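Long-range contacts in competence damage-inducible protein A (Klebsiella pneumoniae subsp. pneumoniae MGH 78578, PDB 5V01), which is of unknown function but belongs to the CinA family, whose C-terminal domain in some relatives acts as a nicotinamide-nucleotide amidohydrolase: residues A[38-43]-A[109-114]; A[95-100]-A[132-137]; A[128-133]-A[141-146]. All blocks are in the same frame, centred on the assembly; numbering follows the deposited sequence.

Contact 1: A[38-43]-A[109-114]; sequences SCTGGN and IAVSGY
Cys39 turns its thiol onto the backbone of Gly113, and this is the tight part of the contact. SG lies 3.3 Å from Gly113 N and 3.6 Å from Gly113 CA. The sulfur sits between its own backbone N and carbonyl carbon (chi1 63°), which swings it onto the strand end. CB of Cys39 also rests 3.4 Å from Gly113 O. Gly113 has no side chain, so the thiol can come down directly on the main chain. Beside it, Thr40 CG2 meets Val111 CG1 in a plain methyl contact, the two side chains crossing at about a right angle.

Elsewhere the packing is looser, and waters fill in between the backbones. Yet Ser38 and Ser112 are buried here, while Cys39 and Gly113 lie nearer solvent. Ser38 N gives Val111 O only a weak bond of 3.4 Å. Water 1 bridges the same two atoms: it accepts from Ser38 N and Thr40 N and donates to Val111 O at 2.8 Å. Water 2 joins Ser38 OG to Ser112 OG. Water 3 accepts from Gly113 N at 2.9 Å and, weakly, from Cys39 N. The hydroxyls are held from outside as well: Ser38 OG by Lys70, Thr40 OG1 by Glu37 and Ser112 OG by the carbonyl of Ala86.

Residues 38-41 form a type I turn, closed by Gly41 N to Ser38 O. A type I' turn over 40-43 follows and leads through the N-cap Gly42 into helix 43-50. This is a strand-turn-helix connection in an alpha/beta fold, packed against the C-terminal end of the neighbouring parallel strand, a place where such folds often carry their active sites.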
# COMPACT_ATOMS: atom_id res chain seq x y z
N SER A 38 -0.63 5.91 6.04
CA SER A 38 0.19 7.08 5.78
C SER A 38 1.63 6.72 6.18
O SER A 38 2.36 6.14 5.38
CB SER A 38 -0.43 8.29 6.48
OG SER A 38 0.29 9.47 6.21
N CYS A 39 2.00 6.95 7.44
CA CYS A 39 3.36 6.70 7.93
C CYS A 39 3.83 5.26 7.76
O CYS A 39 5.02 5.03 7.55
CB CYS A 39 3.53 7.11 9.40
SG CYS A 39 2.52 6.20 10.59
N THR A 40 2.92 4.29 7.86
CA THR A 40 3.32 2.90 7.71
C THR A 40 3.61 2.49 6.25
O THR A 40 4.11 1.39 6.01
CB THR A 40 2.34 1.90 8.39
OG1 THR A 40 1.02 2.06 7.87
CG2 THR A 40 2.31 2.06 9.90
N GLY A 41 3.25 3.36 5.30
CA GLY A 41 3.87 3.31 3.98
C GLY A 41 3.43 2.22 3.02
O GLY A 41 4.01 2.11 1.95
N GLY A 42 2.43 1.42 3.41
CA GLY A 42 2.08 0.23 2.64
C GLY A 42 2.52 -1.07 3.28
O GLY A 42 2.20 -2.14 2.78
N ASN A 43 3.24 -0.99 4.41
CA ASN A 43 3.66 -2.21 5.11
C ASN A 43 2.51 -3.00 5.71
O ASN A 43 2.59 -4.22 5.87
CB ASN A 43 4.70 -1.88 6.18
CG ASN A 43 6.02 -1.52 5.58
OD1 ASN A 43 6.67 -2.37 5.00
ND2 ASN A 43 6.41 -0.25 5.68
N ILE A 109 -9.17 -0.58 8.28
CA ILE A 109 -8.17 -0.06 9.22
C ILE A 109 -7.53 1.15 8.60
O ILE A 109 -7.10 1.09 7.44
CB ILE A 109 -7.11 -1.10 9.58
CG1 ILE A 109 -7.77 -2.33 10.21
CG2 ILE A 109 -6.08 -0.48 10.49
CD1 ILE A 109 -6.84 -3.47 10.48
N ALA A 110 -7.46 2.23 9.38
CA ALA A 110 -6.64 3.39 9.03
C ALA A 110 -5.59 3.61 10.10
O ALA A 110 -5.87 3.44 11.27
CB ALA A 110 -7.48 4.64 8.85
N VAL A 111 -4.40 4.01 9.67
CA VAL A 111 -3.26 4.25 10.55
C VAL A 111 -2.62 5.56 10.11
O VAL A 111 -2.31 5.73 8.95
CB VAL A 111 -2.23 3.11 10.47
CG1 VAL A 111 -1.11 3.33 11.47
CG2 VAL A 111 -2.88 1.76 10.70
N SER A 112 -2.41 6.47 11.04
CA SER A 112 -1.74 7.74 10.76
C SER A 112 -0.92 8.16 11.96
O SER A 112 -1.46 8.25 13.06
CB SER A 112 -2.78 8.80 10.43
OG SER A 112 -2.15 10.00 10.02
N GLY A 113 0.36 8.43 11.75
CA GLY A 113 1.25 8.76 12.84
C GLY A 113 2.50 9.48 12.39
O GLY A 113 2.66 9.83 11.22
N TYR A 114 3.35 9.74 13.38
CA TYR A 114 4.70 10.27 13.17
C TYR A 114 5.66 9.14 13.49
O TYR A 114 5.87 8.82 14.66
CB TYR A 114 4.99 11.49 14.06
CG TYR A 114 4.08 12.65 13.80
CD1 TYR A 114 4.16 13.38 12.61
CD2 TYR A 114 3.11 13.02 14.74
CE1 TYR A 114 3.31 14.44 12.36
CE2 TYR A 114 2.25 14.08 14.50
CZ TYR A 114 2.35 14.77 13.31
OH TYR A 114 1.50 15.83 13.07
O HOH W 1 0.07 4.47 8.34
O HOH W 2 -0.47 10.96 8.44
O HOH W 3 0.98 9.33 9.04

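Contact 2: A[95-100]-A[132-137]; sequences MSSGIL and AWNFRG
Asn134 lays its side chain against Ser96 on the helix. Its CB is 3.5 Å from Ser96 OG, and its amide nitrogen reaches the same hydroxyl. A chi1 of 178°, with CG anti to the backbone N, puts the amide there. The bond from Asn134 ND2 to Ser96 OG is weak at 3.3 Å, though fairly straight at 158°. The hydroxyl also has a stronger partner, the carbonyl of Gln93 one turn back in the helix. Water 4 takes a second bond from Asn134 ND2 at 3.1 Å and is also bonded to Ser97 OG.

The other end of the amide serves its own chain. Gly137 N donates to Asn134 OD1 at 2.8 Å, in the carbonyl plane. This is an Asx motif at the turn after the strand. The bonds at OD1 and ND2, of which the one to Ser96 is the weak one, fix the rotation of the amide.

Leu100 lies across the Asn134 side chain, nearly perpendicular to it. Its CD2 is 3.7 Å from Asn134 OD1 and 3.9 Å from Gly137 N. At the other end, the methyl of Ala132 meets Ser96 CB at 4.0 Å.

The helix segment crosses the strand segment at -42°, with the axes 8.5 Å apart. Helix 89-103 lies over one face of the sheet: Thr139 of strand 138-145 packs beside Ser96 and Asn134, while Met95 and Ile99 reach strands 107-113 and 33-37 and helix 67-74.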
# COMPACT_ATOMS: atom_id res chain seq x y z
N MET A 95 -10.39 8.74 7.36
CA MET A 95 -9.64 7.83 6.46
C MET A 95 -10.33 6.46 6.39
O MET A 95 -10.50 5.90 5.30
CB MET A 95 -8.21 7.63 6.95
CG MET A 95 -7.30 8.80 6.74
SD MET A 95 -5.66 8.61 7.46
CE MET A 95 -4.96 7.36 6.40
N SER A 96 -10.73 5.93 7.56
CA SER A 96 -11.33 4.61 7.62
C SER A 96 -12.67 4.60 6.87
O SER A 96 -12.96 3.66 6.15
CB SER A 96 -11.48 4.11 9.06
OG SER A 96 -12.55 4.73 9.76
N SER A 97 -13.46 5.66 7.04
CA SER A 97 -14.72 5.75 6.32
C SER A 97 -14.52 5.84 4.81
O SER A 97 -15.26 5.20 4.03
CB SER A 97 -15.54 6.95 6.81
OG SER A 97 -15.87 6.81 8.16
N GLY A 98 -13.54 6.64 4.39
CA GLY A 98 -13.28 6.81 2.98
C GLY A 98 -12.85 5.52 2.31
O GLY A 98 -13.33 5.19 1.23
N ILE A 99 -11.96 4.78 2.96
CA ILE A 99 -11.50 3.51 2.36
C ILE A 99 -12.55 2.41 2.45
O ILE A 99 -12.69 1.61 1.51
CB ILE A 99 -10.12 3.10 2.92
CG1 ILE A 99 -9.46 2.02 2.04
CG2 ILE A 99 -10.19 2.62 4.36
CD1 ILE A 99 -9.29 2.36 0.57
N LEU A 100 -13.34 2.40 3.53
CA LEU A 100 -14.43 1.42 3.61
C LEU A 100 -15.37 1.60 2.41
O LEU A 100 -15.75 0.61 1.78
CB LEU A 100 -15.20 1.57 4.92
CG LEU A 100 -16.18 0.46 5.27
CD1 LEU A 100 -15.44 -0.73 5.84
CD2 LEU A 100 -17.22 0.97 6.27
N ALA A 132 -7.61 3.49 13.59
CA ALA A 132 -9.06 3.30 13.54
C ALA A 132 -9.38 1.93 12.98
O ALA A 132 -8.77 1.52 11.97
CB ALA A 132 -9.72 4.36 12.68
N TRP A 133 -10.31 1.22 13.61
CA TRP A 133 -10.85 -0.03 13.10
C TRP A 133 -12.34 0.22 12.93
O TRP A 133 -13.03 0.53 13.92
CB TRP A 133 -10.59 -1.21 14.05
CG TRP A 133 -9.18 -1.46 14.39
CD1 TRP A 133 -8.35 -2.44 13.84
CD2 TRP A 133 -8.40 -0.81 15.39
NE1 TRP A 133 -7.13 -2.40 14.44
CE2 TRP A 133 -7.12 -1.41 15.38
CE3 TRP A 133 -8.66 0.21 16.33
CZ2 TRP A 133 -6.10 -1.01 16.25
CZ3 TRP A 133 -7.65 0.59 17.18
CH2 TRP A 133 -6.40 -0.02 17.15
N ASN A 134 -12.82 0.15 11.70
CA ASN A 134 -14.17 0.49 11.31
C ASN A 134 -14.84 -0.78 10.82
O ASN A 134 -14.47 -1.30 9.78
CB ASN A 134 -14.10 1.62 10.28
CG ASN A 134 -15.45 2.05 9.76
OD1 ASN A 134 -16.44 1.34 9.86
ND2 ASN A 134 -15.46 3.22 9.12
N PHE A 135 -15.79 -1.31 11.60
CA PHE A 135 -16.55 -2.50 11.25
C PHE A 135 -17.93 -2.02 10.79
O PHE A 135 -18.76 -1.65 11.62
CB PHE A 135 -16.66 -3.45 12.47
CG PHE A 135 -17.54 -4.65 12.25
CD1 PHE A 135 -17.35 -5.52 11.19
CD2 PHE A 135 -18.53 -4.94 13.16
CE1 PHE A 135 -18.17 -6.63 11.00
CE2 PHE A 135 -19.36 -6.05 12.98
CZ PHE A 135 -19.20 -6.87 11.88
N ARG A 136 -18.15 -2.02 9.49
CA ARG A 136 -19.45 -1.69 8.89
C ARG A 136 -20.02 -0.35 9.38
O ARG A 136 -21.24 -0.22 9.52
CB ARG A 136 -20.44 -2.85 9.13
CG ARG A 136 -20.01 -4.13 8.44
CD ARG A 136 -20.96 -5.30 8.64
NE ARG A 136 -20.71 -6.34 7.64
CZ ARG A 136 -21.20 -7.58 7.67
NH1 ARG A 136 -21.98 -7.98 8.67
NH2 ARG A 136 -20.91 -8.43 6.69
N GLY A 137 -19.15 0.62 9.63
CA GLY A 137 -19.54 1.87 10.32
C GLY A 137 -19.16 1.98 11.80
O GLY A 137 -18.96 3.09 12.30
O HOH W 4 -17.95 4.53 7.78

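Contact 3: A[128-133]-A[141-146]; sequences TVWFAW and TKRMCF
A beta hairpin joins strands 128-135 and 138-145, and this contact is its antiparallel pairing. Val129 and Met144 form one hydrogen-bonded pair, with Met144 N to Val129 O at 2.8 Å and 172°. Phe131 and Lys142 form the other. Thr128-Cys145, Trp130-Arg143 and Ala132-Thr141 are the non-hydrogen-bonded pairs.

On the Trp130 face, Arg143 CB sits over the six-membered ring, 3.6 Å from its centroid. This is a CH-pi contact. A chi1 of 179° points the Arg143 chain away from its own N and past the indole. In one of two conformers, the guanidinium then reaches Thr128, whose CG2 lies over its flat face, 3.4 Å from Arg143 NE. Water 5 accepts from Trp130 NE1 at 3.0 Å and, in that conformer, weakly from Arg143 NE.

The opposite face is more apolar. Phe131 and Phe146 meet at their edges, CZ to CE2 at 3.8 Å. Met144 CG packs at 3.7 Å from Phe131 CE1. Lys142 CB meets the edge of the Trp133 ring at CZ3, 3.7 Å away. Tyr160 of helix 150-169 joins this cluster. Such cross-strand pairing, with helices covering both faces, is typical of a mixed sheet in a layered alpha/beta/alpha fold.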
# COMPACT_ATOMS: atom_id res chain seq x y z
N THR A 128 4.15 8.69 17.96
CA THR A 128 2.72 8.75 18.18
C THR A 128 1.97 8.28 16.94
O THR A 128 2.17 8.82 15.85
CB THR A 128 2.25 10.17 18.49
OG1 THR A 128 2.99 10.70 19.60
CG2 THR A 128 0.74 10.18 18.80
N VAL A 129 1.10 7.29 17.11
CA VAL A 129 0.35 6.71 15.99
C VAL A 129 -1.11 6.53 16.39
O VAL A 129 -1.39 5.96 17.47
CB VAL A 129 0.94 5.35 15.55
CG1 VAL A 129 0.17 4.82 14.33
CG2 VAL A 129 2.43 5.45 15.25
N TRP A 130 -2.02 7.04 15.56
CA TRP A 130 -3.45 6.82 15.68
C TRP A 130 -3.93 5.69 14.79
O TRP A 130 -3.48 5.55 13.64
CB TRP A 130 -4.24 8.10 15.36
CG TRP A 130 -4.38 9.06 16.51
CD1 TRP A 130 -3.62 10.18 16.75
CD2 TRP A 130 -5.35 9.00 17.54
NE1 TRP A 130 -4.05 10.81 17.89
CE2 TRP A 130 -5.12 10.12 18.40
CE3 TRP A 130 -6.40 8.13 17.84
CZ2 TRP A 130 -5.91 10.37 19.53
CZ3 TRP A 130 -7.17 8.38 18.97
CH2 TRP A 130 -6.93 9.50 19.79
N PHE A 131 -4.85 4.91 15.32
CA PHE A 131 -5.46 3.78 14.66
C PHE A 131 -6.96 3.93 14.66
O PHE A 131 -7.52 4.39 15.68
CB PHE A 131 -5.14 2.48 15.43
CG PHE A 131 -3.67 2.15 15.48
CD1 PHE A 131 -2.85 2.74 16.42
CD2 PHE A 131 -3.10 1.27 14.55
CE1 PHE A 131 -1.50 2.47 16.46
CE2 PHE A 131 -1.75 0.99 14.58
CZ PHE A 131 -0.95 1.57 15.54
N ALA A 132 -7.61 3.49 13.59
CA ALA A 132 -9.06 3.30 13.54
C ALA A 132 -9.38 1.93 12.98
O ALA A 132 -8.77 1.52 11.97
CB ALA A 132 -9.72 4.36 12.68
N TRP A 133 -10.31 1.22 13.61
CA TRP A 133 -10.85 -0.03 13.10
C TRP A 133 -12.34 0.22 12.93
O TRP A 133 -13.03 0.53 13.92
CB TRP A 133 -10.59 -1.21 14.05
CG TRP A 133 -9.18 -1.46 14.39
CD1 TRP A 133 -8.35 -2.44 13.84
CD2 TRP A 133 -8.40 -0.81 15.39
NE1 TRP A 133 -7.13 -2.40 14.44
CE2 TRP A 133 -7.12 -1.41 15.38
CE3 TRP A 133 -8.66 0.21 16.33
CZ2 TRP A 133 -6.10 -1.01 16.25
CZ3 TRP A 133 -7.65 0.59 17.18
CH2 TRP A 133 -6.40 -0.02 17.15
N THR A 141 -11.17 3.83 17.94
CA THR A 141 -9.86 4.42 17.72
C THR A 141 -8.95 4.21 18.90
O THR A 141 -9.40 3.96 20.02
CB THR A 141 -9.96 5.93 17.45
OG1 THR A 141 -10.50 6.56 18.63
CG2 THR A 141 -10.83 6.19 16.23
N LYS A 142 -7.65 4.34 18.66
CA LYS A 142 -6.64 4.21 19.70
C LYS A 142 -5.40 4.98 19.34
O LYS A 142 -4.93 4.89 18.20
CB LYS A 142 -6.25 2.74 19.90
CG LYS A 142 -5.17 2.46 20.93
CD LYS A 142 -5.76 2.41 22.33
CE LYS A 142 -4.80 1.80 23.32
NZ LYS A 142 -4.00 2.84 24.01
N ARG A 143 -4.87 5.74 20.30
CA ARG A 143 -3.58 6.42 20.18
C ARG A 143 -2.53 5.60 20.91
O ARG A 143 -2.73 5.22 22.07
CB ARG A 143 -3.66 7.81 20.80
CG ARG A 143 -2.37 8.60 20.76
CD ARG A 143 -2.52 9.93 21.50
NE ARG A 143 -1.34 10.78 21.39
CZ ARG A 143 -0.23 10.63 22.12
NH1 ARG A 143 -0.16 9.65 23.02
NH2 ARG A 143 0.80 11.46 21.96
N MET A 144 -1.42 5.33 20.22
CA MET A 144 -0.27 4.62 20.80
C MET A 144 0.97 5.49 20.68
O MET A 144 1.04 6.37 19.81
CB MET A 144 -0.02 3.29 20.07
CG MET A 144 -1.14 2.27 20.18
SD MET A 144 -1.33 1.67 21.85
CE MET A 144 0.09 0.59 22.03
N CYS A 145 1.95 5.32 21.58
CA CYS A 145 3.28 5.95 21.39
C CYS A 145 4.36 4.87 21.46
O CYS A 145 4.68 4.37 22.54
CB CYS A 145 3.56 7.09 22.39
SG CYS A 145 4.79 8.32 21.83
N PHE A 146 4.91 4.54 20.30
CA PHE A 146 5.90 3.47 20.13
C PHE A 146 7.31 4.02 20.21
O PHE A 146 7.58 5.13 19.74
CB PHE A 146 5.73 2.80 18.76
CG PHE A 146 4.39 2.16 18.56
CD1 PHE A 146 4.03 1.01 19.24
CD2 PHE A 146 3.50 2.70 17.65
CE1 PHE A 146 2.79 0.42 19.03
CE2 PHE A 146 2.26 2.12 17.44
CZ PHE A 146 1.90 0.97 18.13
O HOH W 5 -2.59 13.01 19.21

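In the fold
Contact 1 is the buried one, near the centre of the chain. Contacts 2 and 3 are only partly buried and reach the surface. All three bear on one mixed sheet. Contacts 2 and 3 share Ala132 and Trp133 on strand 128-135, and that strand pairs with strand 107-113 of contact 1 through Ala110 O to Ala132 N and Ser112 O to Trp130 N. The chemistry follows the place. At contact 1, waters bridge a loop to a strand end. At contact 2, one asparagine links a helix to the sheet. Contact 3 is regular strand pairing at the sheet edge, with aromatic packing on both faces.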